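Local coordinates for sugar fermentation stimulation protein homolog (PDB 4DAV) that probably binds DNA, joining an OB-type N-terminal domain to a C-terminal domain of the restriction-endonuclease-like PD-(D/E)XK class, at residues L10-F15 / I52-P57; K94-E99 / I221-E226; I128-K133 / M171-G176; G167-I172 / G205-A210. The protein carries 1 engineered substitution. One frame throughout, in Å; residues are numbered along the deposited sequence.

Contact 1. Residues L10-F15 / I52-P57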
loop_
_atom_site.group_PDB
_atom_site.type_symbol
_atom_site.label_atom_id
_atom_site.label_comp_id
_atom_site.label_asym_id
_atom_site.label_seq_id
_atom_site.Cartn_x
_atom_site.Cartn_y
_atom_site.Cartn_z
ATOM N N LEU A 10 -15.807 -10.008 -7.293
ATOM C CA LEU A 10 -14.379 -10.281 -7.407
ATOM C C LEU A 10 -14.140 -11.553 -8.212
ATOM O O LEU A 10 -14.585 -12.637 -7.827
ATOM C CB LEU A 10 -13.748 -10.389 -6.029
ATOM C CG LEU A 10 -12.232 -10.479 -6.043
ATOM C CD1 LEU A 10 -11.619 -9.122 -6.399
ATOM C CD2 LEU A 10 -11.712 -11.010 -4.721
ATOM N N PHE A 11 -13.436 -11.407 -9.335
ATOM C CA PHE A 11 -13.214 -12.510 -10.262
ATOM C C PHE A 11 -11.742 -12.951 -10.352
ATOM O O PHE A 11 -10.847 -12.135 -10.611
ATOM C CB PHE A 11 -13.675 -12.155 -11.674
ATOM C CG PHE A 11 -15.128 -11.758 -11.780
ATOM C CD1 PHE A 11 -16.133 -12.508 -11.156
ATOM C CD2 PHE A 11 -15.498 -10.661 -12.541
ATOM C CE1 PHE A 11 -17.479 -12.144 -11.273
ATOM C CE2 PHE A 11 -16.837 -10.285 -12.664
ATOM C CZ PHE A 11 -17.833 -11.034 -12.039
ATOM N N PRO A 12 -11.511 -14.257 -10.198
ATOM C CA PRO A 12 -10.279 -14.896 -10.587
ATOM C C PRO A 12 -9.940 -14.676 -12.048
ATOM O O PRO A 12 -10.802 -14.780 -12.912
ATOM C CB PRO A 12 -10.565 -16.387 -10.335
ATOM C CG PRO A 12 -11.537 -16.394 -9.244
ATOM C CD PRO A 12 -12.414 -15.188 -9.496
ATOM N N CYS A 13 -8.686 -14.365 -12.328
ATOM C CA CYS A 13 -8.229 -14.257 -13.704
ATOM C C CYS A 13 -6.872 -14.923 -13.810
ATOM O O CYS A 13 -6.200 -15.153 -12.800
ATOM C CB CYS A 13 -8.184 -12.795 -14.161
ATOM S SG CYS A 13 -7.092 -11.689 -13.194
ATOM N N ILE A 14 -6.496 -15.272 -15.029
ATOM C CA ILE A 14 -5.119 -15.649 -15.320
ATOM C C ILE A 14 -4.419 -14.446 -15.922
ATOM O O ILE A 14 -4.865 -13.918 -16.951
ATOM C CB ILE A 14 -5.062 -16.823 -16.298
ATOM C CG1 ILE A 14 -5.662 -18.066 -15.615
ATOM C CG2 ILE A 14 -3.621 -17.068 -16.702
ATOM C CD1 ILE A 14 -6.392 -18.971 -16.565
ATOM N N PHE A 15 -3.328 -14.031 -15.280
ATOM C CA PHE A 15 -2.476 -12.967 -15.791
ATOM C C PHE A 15 -1.681 -13.465 -16.990
ATOM O O PHE A 15 -1.054 -14.517 -16.921
ATOM C CB PHE A 15 -1.505 -12.497 -14.697
ATOM C CG PHE A 15 -0.603 -11.387 -15.131
ATOM C CD1 PHE A 15 -1.074 -10.065 -15.171
ATOM C CD2 PHE A 15 0.703 -11.650 -15.505
ATOM C CE1 PHE A 15 -0.268 -9.044 -15.575
ATOM C CE2 PHE A 15 1.553 -10.611 -15.921
ATOM C CZ PHE A 15 1.071 -9.311 -15.953
ATOM N N ILE A 52 -2.444 -16.596 -10.968
ATOM C CA ILE A 52 -3.834 -16.310 -10.758
ATOM C C ILE A 52 -3.934 -14.941 -10.126
ATOM O O ILE A 52 -3.376 -14.710 -9.059
ATOM C CB ILE A 52 -4.508 -17.351 -9.823
ATOM C CG1 ILE A 52 -4.360 -18.755 -10.405
ATOM C CG2 ILE A 52 -5.974 -16.975 -9.569
ATOM C CD1 ILE A 52 -4.611 -18.809 -11.872
ATOM N N GLY A 53 -4.645 -14.051 -10.798
ATOM C CA GLY A 53 -4.968 -12.732 -10.261
ATOM C C GLY A 53 -6.433 -12.604 -9.874
ATOM O O GLY A 53 -7.246 -13.526 -10.092
ATOM N N TYR A 54 -6.775 -11.463 -9.277
ATOM C CA TYR A 54 -8.191 -11.174 -8.957
ATOM C C TYR A 54 -8.558 -9.766 -9.428
ATOM O O TYR A 54 -7.858 -8.804 -9.092
ATOM C CB TYR A 54 -8.452 -11.355 -7.462
ATOM C CG TYR A 54 -8.195 -12.783 -7.065
ATOM C CD1 TYR A 54 -9.232 -13.729 -7.072
ATOM C CD2 TYR A 54 -6.898 -13.207 -6.738
ATOM C CE1 TYR A 54 -8.977 -15.068 -6.738
ATOM C CE2 TYR A 54 -6.641 -14.509 -6.411
ATOM C CZ TYR A 54 -7.679 -15.445 -6.422
ATOM O OH TYR A 54 -7.400 -16.743 -6.094
ATOM N N CYS A 55 -9.655 -9.682 -10.202
ATOM C CA CYS A 55 -10.124 -8.452 -10.851
ATOM C C CYS A 55 -11.525 -8.063 -10.407
ATOM O O CYS A 55 -12.237 -8.877 -9.878
ATOM C CB CYS A 55 -10.144 -8.656 -12.368
ATOM S SG CYS A 55 -8.493 -8.576 -13.072
ATOM N N THR A 56 -11.918 -6.819 -10.647
ATOM C CA THR A 56 -13.309 -6.389 -10.469
ATOM C C THR A 56 -13.667 -5.491 -11.651
ATOM O O THR A 56 -12.823 -4.699 -12.105
ATOM C CB THR A 56 -13.551 -5.665 -9.069
ATOM O OG1 THR A 56 -14.925 -5.781 -8.697
ATOM C CG2 THR A 56 -13.185 -4.162 -9.099
ATOM N N PRO A 57 -14.899 -5.611 -12.175
ATOM C CA PRO A 57 -15.274 -4.783 -13.321
ATOM C C PRO A 57 -15.467 -3.310 -12.957
ATOM O O PRO A 57 -15.702 -2.997 -11.811
ATOM C CB PRO A 57 -16.614 -5.371 -13.770
ATOM C CG PRO A 57 -17.205 -6.005 -12.519
ATOM C CD PRO A 57 -16.013 -6.464 -11.700
#
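C13 and C55 send their sulfurs to the same side of the strand pair: chi1 of 60° sets C13 SG between its own backbone N and carbonyl carbon, while C55 SG, at -76°, lies anti to its carbonyl carbon. The two sulfurs approach to 3.4 Å, SG to SG, a non-bonded contact and not a disulfide. C13 SG also rests over G53, whose lack of a side chain leaves room for it. F11 occupies this face too, and its CE2 meets P57 CD at 4.0 Å.

The opposite face carries P12, Y54, I14 and I52. P12 CG packs on Y54 CE1 at 3.8 Å, and L10 reaches over with CD1 to touch Y54 CB and C55 O. Farther along, I14 CG1 meets I52 CD1.

The backbones run antiparallel, F11 and C55 exchanging both N-H groups and carbonyls, as do C13 and G53; the F11 N to C55 O bond is 2.9 Å and nearly straight (176°).

In the OB-type domain, strand 52-57 lies between strands 11-20 and 65-72. Strand 23-28 adds V26 and I28 beside the cysteines, strand 65-72 adds Y65 and L67 beside C55, and I76 of strand 75-78 touches L10 and Y54.

Contact 2. Residues K94-E99 / I221-E226; sequences KELLPE and IIYRGE
L97 and Y223 meet at about a right angle, the leucine CD1 lying 3.6 Å from the phenol OH. Y223 can be followed outward from its CB, which points toward the loop 94-99. With CG anti to the backbone N (chi1 175°), the ring is laid forward along its own strand, over G225, with its OH end at L97 and its CE2 edge at L96. One face of the ring looks back on its own chain, where G225 N sits 3.4 Å above the plane and over the ring centre. On the loop side CE2 comes to 4.1 Å from L96 CB, and L96 O approaches the ring edge near its plane.

The L97 methyl serves a second residue. E226 lays CG and CD against L97 CD1, and its carboxylate continues to the proline, OE2 standing 3.0 Å from P98 CG. No hydrogen bond joins the two segments; E99 is salt-bridged to R209 of strand 207-215, whose positive charge probably eases the proximity of the E99 and E226 carboxylates.

L96 also touches M2 and L4 of strand 2-6, and L97 and Y223 share I91 of helix 81-94. E95 closes that helix with a Schellman motif, after which residues 96-99 run alongside 223-226, about 24° apart in direction. The capped helix end and its following loop thus pack on strand 220-229 of the mixed sheet in the PD-(D/E)XK-like domain.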
loop_
_atom_site.group_PDB
_atom_site.type_symbol
_atom_site.label_atom_id
_atom_site.label_comp_id
_atom_site.label_asym_id
_atom_site.label_seq_id
_atom_site.Cartn_x
_atom_site.Cartn_y
_atom_site.Cartn_z
ATOM N N LYS A 94 -12.581 3.580 11.795
ATOM C CA LYS A 94 -13.019 2.624 12.827
ATOM C C LYS A 94 -12.152 2.648 14.093
ATOM O O LYS A 94 -12.518 2.039 15.095
ATOM C CB LYS A 94 -13.048 1.193 12.274
ATOM C CG LYS A 94 -14.244 0.857 11.394
ATOM C CD LYS A 94 -13.987 -0.439 10.611
ATOM C CE LYS A 94 -15.234 -0.989 9.923
ATOM N NZ LYS A 94 -15.923 -2.029 10.744
ATOM N N GLU A 95 -11.006 3.326 14.034
ATOM C CA GLU A 95 -10.089 3.461 15.174
ATOM C C GLU A 95 -9.554 2.098 15.639
ATOM O O GLU A 95 -9.631 1.751 16.818
ATOM C CB GLU A 95 -10.751 4.238 16.336
ATOM C CG GLU A 95 -11.345 5.601 15.927
ATOM C CD GLU A 95 -11.958 6.385 17.093
ATOM O OE1 GLU A 95 -11.670 6.063 18.264
ATOM O OE2 GLU A 95 -12.728 7.340 16.836
ATOM N N LEU A 96 -9.006 1.338 14.694
ATOM C CA LEU A 96 -8.426 0.029 14.980
ATOM C C LEU A 96 -6.928 0.132 15.229
ATOM O O LEU A 96 -6.289 -0.860 15.572
ATOM C CB LEU A 96 -8.681 -0.935 13.816
ATOM C CG LEU A 96 -10.149 -1.266 13.526
ATOM C CD1 LEU A 96 -10.305 -1.886 12.141
ATOM C CD2 LEU A 96 -10.727 -2.185 14.603
ATOM N N LEU A 97 -6.372 1.328 15.047
ATOM C CA LEU A 97 -4.937 1.569 15.203
ATOM C C LEU A 97 -4.693 2.328 16.518
ATOM O O LEU A 97 -5.379 3.316 16.794
ATOM C CB LEU A 97 -4.433 2.380 14.002
ATOM C CG LEU A 97 -2.936 2.418 13.693
ATOM C CD1 LEU A 97 -2.424 1.034 13.336
ATOM C CD2 LEU A 97 -2.668 3.395 12.566
ATOM N N PRO A 98 -3.714 1.872 17.332
ATOM C CA PRO A 98 -3.512 2.429 18.677
ATOM C C PRO A 98 -3.019 3.872 18.681
ATOM O O PRO A 98 -3.321 4.627 19.603
ATOM C CB PRO A 98 -2.432 1.517 19.270
ATOM C CG PRO A 98 -1.642 1.086 18.101
ATOM C CD PRO A 98 -2.647 0.912 16.987
ATOM N N GLU A 99 -2.275 4.242 17.645
ATOM C CA GLU A 99 -1.664 5.562 17.556
ATOM C C GLU A 99 -2.705 6.657 17.268
ATOM O O GLU A 99 -2.472 7.836 17.553
ATOM C CB GLU A 99 -0.596 5.569 16.456
ATOM C CG GLU A 99 0.451 4.440 16.546
ATOM C CD GLU A 99 1.561 4.702 17.556
ATOM O OE1 GLU A 99 1.630 5.815 18.124
ATOM O OE2 GLU A 99 2.388 3.785 17.767
ATOM N N ILE A 221 -11.682 -7.953 2.828
ATOM C CA ILE A 221 -10.382 -7.397 3.165
ATOM C C ILE A 221 -10.214 -7.440 4.687
ATOM O O ILE A 221 -11.035 -6.878 5.428
ATOM C CB ILE A 221 -10.239 -5.956 2.656
ATOM C CG1 ILE A 221 -10.244 -5.921 1.122
ATOM C CG2 ILE A 221 -8.952 -5.313 3.185
ATOM C CD1 ILE A 221 -10.017 -4.512 0.559
ATOM N N ILE A 222 -9.150 -8.115 5.136
ATOM C CA ILE A 222 -8.919 -8.402 6.557
ATOM C C ILE A 222 -7.730 -7.611 7.060
ATOM O O ILE A 222 -6.671 -7.650 6.446
ATOM C CB ILE A 222 -8.575 -9.904 6.790
ATOM C CG1 ILE A 222 -9.705 -10.829 6.322
ATOM C CG2 ILE A 222 -8.274 -10.170 8.283
ATOM C CD1 ILE A 222 -10.958 -10.722 7.145
ATOM N N TYR A 223 -7.905 -6.915 8.184
ATOM C CA TYR A 223 -6.791 -6.286 8.908
ATOM C C TYR A 223 -6.295 -7.255 9.993
ATOM O O TYR A 223 -7.089 -7.757 10.779
ATOM C CB TYR A 223 -7.235 -4.945 9.515
ATOM C CG TYR A 223 -6.188 -4.271 10.384
ATOM C CD1 TYR A 223 -4.898 -4.051 9.908
ATOM C CD2 TYR A 223 -6.494 -3.838 11.678
ATOM C CE1 TYR A 223 -3.935 -3.447 10.693
ATOM C CE2 TYR A 223 -5.526 -3.226 12.482
ATOM C CZ TYR A 223 -4.251 -3.034 11.981
ATOM O OH TYR A 223 -3.282 -2.427 12.748
ATOM N N ARG A 224 -4.989 -7.529 10.018
ATOM C CA ARG A 224 -4.412 -8.519 10.941
ATOM C C ARG A 224 -3.666 -7.894 12.128
ATOM O O ARG A 224 -3.228 -8.611 13.020
ATOM C CB ARG A 224 -3.453 -9.453 10.196
ATOM C CG ARG A 224 -4.109 -10.396 9.194
ATOM C CD ARG A 224 -3.144 -11.474 8.730
ATOM N NE ARG A 224 -1.799 -10.956 8.478
ATOM C CZ ARG A 224 -1.364 -10.399 7.346
ATOM N NH1 ARG A 224 -2.150 -10.275 6.285
ATOM N NH2 ARG A 224 -0.110 -9.973 7.274
ATOM N N GLY A 225 -3.510 -6.575 12.136
ATOM C CA GLY A 225 -2.810 -5.883 13.216
ATOM C C GLY A 225 -1.540 -5.229 12.720
ATOM O O GLY A 225 -1.242 -5.255 11.525
ATOM N N GLU A 226 -0.782 -4.638 13.636
ATOM C CA GLU A 226 0.477 -3.994 13.273
ATOM C C GLU A 226 1.572 -5.025 12.987
ATOM O O GLU A 226 1.578 -6.119 13.544
ATOM C CB GLU A 226 0.930 -3.019 14.362
ATOM C CG GLU A 226 0.103 -1.738 14.419
ATOM C CD GLU A 226 0.852 -0.569 15.052
ATOM O OE1 GLU A 226 2.002 -0.297 14.625
ATOM O OE2 GLU A 226 0.286 0.088 15.961
#

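Contact 3. Residues I128-K133 / M171-G176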
loop_
_atom_site.group_PDB
_atom_site.type_symbol
_atom_site.label_atom_id
_atom_site.label_comp_id
_atom_site.label_asym_id
_atom_site.label_seq_id
_atom_site.Cartn_x
_atom_site.Cartn_y
_atom_site.Cartn_z
ATOM N N ILE A 128 -1.530 16.153 12.181
ATOM C CA ILE A 128 -0.540 15.127 11.810
ATOM C C ILE A 128 -0.535 14.829 10.302
ATOM O O ILE A 128 -1.587 14.760 9.658
ATOM C CB ILE A 128 -0.749 13.818 12.605
ATOM C CG1 ILE A 128 0.417 12.855 12.364
ATOM C CG2 ILE A 128 -2.067 13.170 12.238
ATOM C CD1 ILE A 128 0.385 11.632 13.247
ATOM N N PHE A 129 0.670 14.662 9.761
ATOM C CA PHE A 129 0.879 14.386 8.351
ATOM C C PHE A 129 1.244 12.910 8.184
ATOM O O PHE A 129 2.306 12.477 8.637
ATOM C CB PHE A 129 2.020 15.249 7.810
ATOM C CG PHE A 129 1.668 16.702 7.647
ATOM C CD1 PHE A 129 1.543 17.262 6.379
ATOM C CD2 PHE A 129 1.486 17.520 8.756
ATOM C CE1 PHE A 129 1.233 18.611 6.223
ATOM C CE2 PHE A 129 1.172 18.868 8.603
ATOM C CZ PHE A 129 1.048 19.411 7.334
ATOM N N VAL A 130 0.364 12.148 7.532
ATOM C CA VAL A 130 0.595 10.722 7.294
ATOM C C VAL A 130 0.804 10.419 5.812
ATOM O O VAL A 130 -0.026 10.766 4.975
ATOM C CB VAL A 130 -0.574 9.875 7.803
ATOM C CG1 VAL A 130 -0.299 8.393 7.562
ATOM C CG2 VAL A 130 -0.806 10.147 9.279
ATOM N N GLU A 131 1.933 9.779 5.512
ATOM C CA GLU A 131 2.239 9.260 4.184
ATOM C C GLU A 131 2.164 7.735 4.253
ATOM O O GLU A 131 2.648 7.142 5.221
ATOM C CB GLU A 131 3.646 9.687 3.770
ATOM C CG GLU A 131 4.099 9.187 2.392
ATOM C CD GLU A 131 3.573 10.019 1.232
ATOM O OE1 GLU A 131 2.652 10.836 1.432
ATOM O OE2 GLU A 131 4.087 9.848 0.106
ATOM N N THR A 132 1.541 7.113 3.245
ATOM C CA THR A 132 1.447 5.655 3.161
ATOM C C THR A 132 2.326 5.121 2.050
ATOM O O THR A 132 2.555 5.803 1.056
ATOM C CB THR A 132 0.014 5.177 2.879
ATOM O OG1 THR A 132 -0.450 5.748 1.651
ATOM C CG2 THR A 132 -0.921 5.546 4.038
ATOM N N LYS A 133 2.822 3.899 2.233
ATOM C CA LYS A 133 3.559 3.198 1.185
ATOM C C LYS A 133 3.208 1.710 1.130
ATOM O O LYS A 133 2.969 1.069 2.148
ATOM C CB LYS A 133 5.069 3.396 1.344
ATOM C CG LYS A 133 5.563 4.849 1.131
ATOM C CD LYS A 133 5.373 5.348 -0.308
ATOM C CE LYS A 133 5.692 6.836 -0.427
ATOM N NZ LYS A 133 5.704 7.325 -1.840
ATOM N N MET A 171 4.150 11.137 10.055
ATOM C CA MET A 171 4.088 9.674 10.159
ATOM C C MET A 171 4.208 9.016 8.781
ATOM O O MET A 171 3.846 9.607 7.761
ATOM C CB MET A 171 2.778 9.237 10.833
ATOM C CG MET A 171 2.766 7.773 11.284
ATOM S SD MET A 171 1.211 7.155 11.978
ATOM C CE MET A 171 0.828 8.383 13.223
ATOM N N ILE A 172 4.731 7.793 8.756
ATOM C CA ILE A 172 4.734 6.988 7.541
ATOM C C ILE A 172 4.237 5.577 7.857
ATOM O O ILE A 172 4.774 4.899 8.739
ATOM C CB ILE A 172 6.117 6.976 6.862
ATOM C CG1 ILE A 172 6.064 6.187 5.548
ATOM C CG2 ILE A 172 7.165 6.405 7.791
ATOM C CD1 ILE A 172 7.231 6.457 4.636
ATOM N N VAL A 173 3.196 5.158 7.138
ATOM C CA VAL A 173 2.531 3.873 7.351
ATOM C C VAL A 173 2.756 2.931 6.169
ATOM O O VAL A 173 2.233 3.159 5.076
ATOM C CB VAL A 173 1.011 4.070 7.525
ATOM C CG1 VAL A 173 0.328 2.740 7.770
ATOM C CG2 VAL A 173 0.728 5.038 8.663
ATOM N N PHE A 174 3.526 1.868 6.388
ATOM C CA PHE A 174 3.754 0.873 5.349
ATOM C C PHE A 174 2.586 -0.104 5.340
ATOM O O PHE A 174 2.250 -0.686 6.365
ATOM C CB PHE A 174 5.097 0.166 5.555
ATOM C CG PHE A 174 6.283 1.048 5.274
ATOM C CD1 PHE A 174 6.594 1.410 3.973
ATOM C CD2 PHE A 174 7.067 1.549 6.313
ATOM C CE1 PHE A 174 7.659 2.239 3.696
ATOM C CE2 PHE A 174 8.150 2.383 6.045
ATOM C CZ PHE A 174 8.444 2.727 4.735
ATOM N N ILE A 175 1.927 -0.246 4.193
ATOM C CA ILE A 175 0.810 -1.177 4.091
ATOM C C ILE A 175 1.355 -2.525 3.638
ATOM O O ILE A 175 1.712 -2.711 2.470
ATOM C CB ILE A 175 -0.278 -0.698 3.122
ATOM C CG1 ILE A 175 -0.637 0.767 3.376
ATOM C CG2 ILE A 175 -1.522 -1.575 3.260
ATOM C CD1 ILE A 175 -1.113 1.035 4.783
ATOM N N GLY A 176 1.443 -3.449 4.583
ATOM C CA GLY A 176 1.895 -4.804 4.316
ATOM C C GLY A 176 0.710 -5.629 3.874
ATOM O O GLY A 176 0.202 -6.467 4.628
#
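Five backbone hydrogen bonds join I128-K133 to M171-G176 in a parallel pair, with donors and acceptors taken from each strand in turn. M171 N gives to F129 O at 2.7 Å, and M171 O receives E131 N. E131 O then accepts V173 N, V173 O accepts K133 N at 3.0 Å, and K133 O accepts I175 N. CA-H groups supplement them: I172 CA lies 3.1 Å from E131 O, so this oxygen has a second, weaker contact.

Other polar groups are met from the side. T132 N is bonded to D118 OD2 of strand 115-122, and E131 OE1 takes a weak bond from D118 N. E131 bends at chi2 (81°), turning its carboxylate along its own strand into a long salt bridge, E131 OE2 to K133 NZ 3.6 Å. D118, E131 and K133 are consistent with the Asp and the Glu-X-Lys of the PD-(D/E)XK signature, and the nearest atom of the bound nucleic acid is about 5 Å from the contact.

The face of V130, M171 and V173 is largely apolar: I128 CD1 and M171 CE touch tightly at 3.3 Å, and V130 CG1 packs on V173 CG2 at 3.7 Å. The reverse face mixes I172 and F174 with the charged E131 and K133. There K133 CB lies against F174 CD1, while I172 CG1 lies over one face of the F174 ring, offset toward its rim.

Strand 115-122 flanks 128-133 and strand 207-215 flanks 171-176. F88 of helix 81-94 covers V130, T132 and V173, whereas L160 and H156 of helix 151-165 lie over E131, I172 and K133.

Contact 4. Residues G167-I172 / G205-A210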
loop_
_atom_site.group_PDB
_atom_site.type_symbol
_atom_site.label_atom_id
_atom_site.label_comp_id
_atom_site.label_asym_id
_atom_site.label_seq_id
_atom_site.Cartn_x
_atom_site.Cartn_y
_atom_site.Cartn_z
ATOM N N GLY A 167 9.566 20.874 14.043
ATOM C CA GLY A 167 8.478 20.914 15.023
ATOM C C GLY A 167 7.084 20.576 14.520
ATOM O O GLY A 167 6.105 21.201 14.945
ATOM N N LYS A 168 6.990 19.589 13.627
ATOM C CA LYS A 168 5.701 19.117 13.103
ATOM C C LYS A 168 5.586 17.594 13.227
ATOM O O LYS A 168 6.584 16.880 13.106
ATOM C CB LYS A 168 5.524 19.512 11.634
ATOM C CG LYS A 168 5.816 20.978 11.300
ATOM C CD LYS A 168 4.805 21.939 11.926
ATOM C CE LYS A 168 3.420 21.835 11.293
ATOM N NZ LYS A 168 2.506 22.880 11.833
ATOM N N ARG A 169 4.370 17.106 13.467
ATOM C CA ARG A 169 4.101 15.669 13.515
ATOM C C ARG A 169 4.046 15.085 12.094
ATOM O O ARG A 169 3.287 15.571 11.245
ATOM C CB ARG A 169 2.778 15.387 14.233
ATOM C CG ARG A 169 2.731 15.834 15.690
ATOM C CD ARG A 169 1.597 15.142 16.439
ATOM N NE ARG A 169 1.811 13.695 16.539
ATOM C CZ ARG A 169 0.942 12.825 17.056
ATOM N NH1 ARG A 169 -0.231 13.236 17.537
ATOM N NH2 ARG A 169 1.247 11.529 17.089
ATOM N N ALA A 170 4.851 14.049 11.852
ATOM C CA ALA A 170 4.938 13.398 10.547
ATOM C C ALA A 170 5.051 11.874 10.709
ATOM O O ALA A 170 5.936 11.387 11.416
ATOM C CB ALA A 170 6.136 13.940 9.779
ATOM N N MET A 171 4.150 11.137 10.055
ATOM C CA MET A 171 4.088 9.674 10.159
ATOM C C MET A 171 4.208 9.016 8.781
ATOM O O MET A 171 3.846 9.607 7.761
ATOM C CB MET A 171 2.778 9.237 10.833
ATOM C CG MET A 171 2.766 7.773 11.284
ATOM S SD MET A 171 1.211 7.155 11.978
ATOM C CE MET A 171 0.828 8.383 13.223
ATOM N N ILE A 172 4.731 7.793 8.756
ATOM C CA ILE A 172 4.734 6.988 7.541
ATOM C C ILE A 172 4.237 5.577 7.857
ATOM O O ILE A 172 4.774 4.899 8.739
ATOM C CB ILE A 172 6.117 6.976 6.862
ATOM C CG1 ILE A 172 6.064 6.187 5.548
ATOM C CG2 ILE A 172 7.165 6.405 7.791
ATOM C CD1 ILE A 172 7.231 6.457 4.636
ATOM N N GLY A 205 12.235 11.920 14.950
ATOM C CA GLY A 205 10.912 11.866 15.573
ATOM C C GLY A 205 9.768 11.467 14.651
ATOM O O GLY A 205 8.615 11.430 15.086
ATOM N N VAL A 206 10.071 11.161 13.389
ATOM C CA VAL A 206 9.041 10.746 12.435
ATOM C C VAL A 206 8.554 9.345 12.788
ATOM O O VAL A 206 9.323 8.393 12.738
ATOM C CB VAL A 206 9.557 10.752 10.977
ATOM C CG1 VAL A 206 8.466 10.302 10.014
ATOM C CG2 VAL A 206 10.068 12.136 10.595
ATOM N N GLU A 207 7.283 9.233 13.162
ATOM C CA GLU A 207 6.681 7.948 13.506
ATOM C C GLU A 207 6.606 7.022 12.273
ATOM O O GLU A 207 6.234 7.456 11.180
ATOM C CB GLU A 207 5.280 8.168 14.088
ATOM C CG GLU A 207 5.262 8.896 15.422
ATOM C CD GLU A 207 3.865 8.987 16.027
ATOM O OE1 GLU A 207 3.247 7.930 16.282
ATOM O OE2 GLU A 207 3.386 10.119 16.253
ATOM N N ILE A 208 6.988 5.759 12.459
ATOM C CA ILE A 208 6.978 4.762 11.394
ATOM C C ILE A 208 6.223 3.527 11.851
ATOM O O ILE A 208 6.659 2.835 12.772
ATOM C CB ILE A 208 8.397 4.332 10.993
ATOM C CG1 ILE A 208 9.191 5.541 10.497
ATOM C CG2 ILE A 208 8.343 3.239 9.928
ATOM C CD1 ILE A 208 10.366 5.178 9.611
ATOM N N ARG A 209 5.089 3.264 11.205
ATOM C CA ARG A 209 4.262 2.093 11.497
ATOM C C ARG A 209 4.153 1.207 10.247
ATOM O O ARG A 209 4.514 1.623 9.137
ATOM C CB ARG A 209 2.868 2.531 11.963
ATOM C CG ARG A 209 2.845 3.636 13.048
ATOM C CD ARG A 209 3.378 3.165 14.403
ATOM N NE ARG A 209 4.765 3.567 14.673
ATOM C CZ ARG A 209 5.148 4.639 15.387
ATOM N NH1 ARG A 209 4.264 5.478 15.916
ATOM N NH2 ARG A 209 6.448 4.883 15.570
ATOM N N ALA A 210 3.675 -0.021 10.437
ATOM C CA ALA A 210 3.457 -0.960 9.333
ATOM C C ALA A 210 2.289 -1.871 9.670
ATOM O O ALA A 210 2.239 -2.433 10.764
ATOM C CB ALA A 210 4.711 -1.773 9.066
#
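I172 and I208 project together from neighbouring strands, their side chains abreast, and this is the tight end of the contact: I172 CG2 presses on I208 CG1 at 3.5 Å, closer than usual for two carbons. V206 CG1 is also close to the backbone, 3.1 Å from A170 O, and L160 of helix 151-165 covers A170 and I172. Two sound backbone bonds hold this parallel pairing, I172 N to E207 O and R209 N to I172 O; the one from E207 N to A170 O is weak, at 128°.

The other face is polar at its outer side, where R169, E207 and R209 are partly exposed, over the buried M171. R169, bent at chi3 (65°), brings NH2 to E207 OE2 at 2.7 Å. The carboxylate accepts it on its syn lone pair, its plane 8° from that of the guanidinium. The second oxygen, E207 OE1, pairs with R209 NH1 at 2.7 Å, while M171 CE and SD run beneath, touching E207 and R209 CG.

E207 thus binds two arginines, one through each oxygen, and R209 reaches on to E99. The two arginines probably offset the closeness of the E99 and E207 carboxylates, so ion pairs hold the outer side of one face and branched aliphatic groups the other face.

Overall arrangement
Contact 1 stands apart, partly buried in the OB-type sheet, its centre 28 Å from that of contact 3 and on the opposite side of the chain's centre; the other three belong to the sheet of the C-terminal domain. Contacts 3 and 4 share M171 and I172, so strand 170-176 is bonded in parallel along both edges. Contact 3 is nearest the middle of the chain and the most thoroughly buried, joined by backbone bonds and apolar packing, with the charged E131 and K133 on one face, whereas contact 4 adds an ion-pair network. That network continues into contact 2 through the E99-R209 salt bridge. Contact 2, partly buried, differs from the other three in having no hydrogen bond between its segments.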